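Vibralactone Cyclase (Boreostereum vibrans, PDB 6KD0) probably catalyses the cyclization that forms the fused bicyclic beta-lactone of vibralactone, using an alpha/beta-hydrolase fold. Local coordinates at residues S12-P16 with E17-V21. Residues are numbered along the deposited sequence; the frame is centred on the assembly and turned at random.
Sequences STAHP and EFAPV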
loop_
_atom_site.group_PDB
_atom_site.type_symbol
_atom_site.label_atom_id
_atom_site.label_comp_id
_atom_site.label_asym_id
_atom_site.label_seq_id
_atom_site.Cartn_x
_atom_site.Cartn_y
_atom_site.Cartn_z
ATOM N N SER A 12 13.521 -2.839 16.577
ATOM C CA SER A 12 14.071 -3.954 15.815
ATOM C C SER A 12 14.506 -5.136 16.682
ATOM O O SER A 12 15.244 -6.009 16.209
ATOM C CB SER A 12 15.234 -3.478 14.950
ATOM O OG SER A 12 16.134 -2.698 15.698
ATOM N N THR A 13 14.047 -5.209 17.926
ATOM C CA THR A 13 14.218 -6.419 18.719
ATOM C C THR A 13 12.983 -7.294 18.523
ATOM O O THR A 13 11.851 -6.810 18.639
ATOM C CB THR A 13 14.415 -6.072 20.195
ATOM O OG1 THR A 13 13.285 -5.322 20.638
ATOM C CG2 THR A 13 15.648 -5.201 20.388
ATOM N N ALA A 14 13.200 -8.578 18.237
ATOM C CA ALA A 14 12.102 -9.445 17.824
ATOM C C ALA A 14 10.964 -9.436 18.843
ATOM O O ALA A 14 11.179 -9.634 20.042
ATOM C CB ALA A 14 12.615 -10.866 17.608
ATOM N N HIS A 15 9.758 -9.159 18.357
ATOM C CA HIS A 15 8.556 -9.297 19.168
ATOM C C HIS A 15 8.476 -10.725 19.706
ATOM O O HIS A 15 8.699 -11.677 18.942
ATOM C CB HIS A 15 7.313 -8.981 18.325
ATOM C CG HIS A 15 6.055 -8.802 19.122
ATOM N ND1 HIS A 15 5.395 -9.853 19.730
ATOM C CD2 HIS A 15 5.326 -7.692 19.391
ATOM C CE1 HIS A 15 4.326 -9.394 20.356
ATOM N NE2 HIS A 15 4.255 -8.087 20.160
ATOM N N PRO A 16 8.156 -10.916 20.995
ATOM C CA PRO A 16 8.115 -12.280 21.554
ATOM C C PRO A 16 7.201 -13.222 20.806
ATOM O O PRO A 16 7.461 -14.429 20.794
ATOM C CB PRO A 16 7.606 -12.052 22.987
ATOM C CG PRO A 16 7.972 -10.662 23.299
ATOM C CD PRO A 16 7.820 -9.904 22.014
ATOM N N GLU A 17 6.119 -12.719 20.203
ATOM C CA GLU A 17 5.236 -13.591 19.444
ATOM C C GLU A 17 5.803 -13.900 18.071
ATOM O O GLU A 17 5.423 -14.912 17.465
ATOM C CB GLU A 17 3.842 -12.973 19.319
ATOM C CG GLU A 17 3.064 -12.986 20.628
ATOM C CD GLU A 17 1.838 -12.085 20.620
ATOM O OE1 GLU A 17 1.178 -11.959 19.560
ATOM O OE2 GLU A 17 1.541 -11.504 21.687
ATOM N N PHE A 18 6.721 -13.071 17.571
ATOM C CA PHE A 18 7.252 -13.289 16.234
ATOM C C PHE A 18 8.462 -14.218 16.193
ATOM O O PHE A 18 8.613 -14.978 15.231
ATOM C CB PHE A 18 7.642 -11.962 15.579
ATOM C CG PHE A 18 8.158 -12.133 14.183
ATOM C CD1 PHE A 18 7.312 -12.560 13.171
ATOM C CD2 PHE A 18 9.485 -11.896 13.887
ATOM C CE1 PHE A 18 7.780 -12.732 11.884
ATOM C CE2 PHE A 18 9.955 -12.069 12.605
ATOM C CZ PHE A 18 9.094 -12.489 11.602
ATOM N N ALA A 19 9.349 -14.153 17.187
ATOM C CA ALA A 19 10.564 -14.972 17.165
ATOM C C ALA A 19 10.290 -16.458 16.936
ATOM O O ALA A 19 10.944 -17.053 16.061
ATOM C CB ALA A 19 11.359 -14.747 18.463
ATOM N N PRO A 20 9.354 -17.115 17.642
ATOM C CA PRO A 20 9.145 -18.551 17.363
ATOM C C PRO A 20 8.577 -18.815 15.979
ATOM O O PRO A 20 8.993 -19.773 15.298
ATOM C CB PRO A 20 8.182 -19.010 18.473
ATOM C CG PRO A 20 7.674 -17.800 19.143
ATOM C CD PRO A 20 8.503 -16.620 18.740
ATOM N N VAL A 21 7.645 -17.965 15.534
ATOM C CA VAL A 21 7.076 -18.108 14.195
ATOM C C VAL A 21 8.164 -17.972 13.144
ATOM O O VAL A 21 8.204 -18.723 12.161
ATOM C CB VAL A 21 5.962 -17.071 13.968
ATOM C CG1 VAL A 21 5.520 -17.083 12.518
ATOM C CG2 VAL A 21 4.791 -17.356 14.892
#
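His15 O takes the backbone N-H groups of both Phe18 and Ala19 at the turn into helix 18-24. Ala19 N lies 3.1 Å from His15 O, almost on the line of the carbonyl, the i to i+4 bond of an alpha-helical turn. Phe18 N, 2.8 Å from the same His15 O, stands above the carbonyl plane and makes a more bent bond. The imidazole of His15 holds a third amide: Glu17 N donates to His15 ND1 at 3.0 Å, fairly straight at 160° and in the plane of the ring, at its edge. Placing CG anti to the backbone N (chi1 -167°) swings the ring alongside the turn, where ND1 can cap this first-turn N-H. Glu17 runs beside the ring, pointing the same way; its carboxylate is turned 78° from the imidazole plane, with Glu17 CD 3.7 Å from His15 CE1. Pro16 needs no acceptor for its nitrogen at the bend, and neither does Pro20, whose CD sits 3.2 Å from Pro16 O. The methyls of Ala14 and Ala19 also meet loosely, CB to CB at 4.2 Å. Phe18 carries its ring away from the loop onto Val309 and Pro310, near the ring of Trp22, while His15 also touches Val309 and Leu322, so the turn is set against strand 309-310 and helix 321-338. With an alanine here in place of His15, Glu17 N would probably lose its side-chain acceptor, and a gap would be likely beside the Glu17 chain. The cap needs ND1 without a proton, consistent with a neutral ring protonated on NE2; the Glu17 carboxylate nearby may pull the other way, toward a positive ring, but protonating ND1 would probably cost the capping bond.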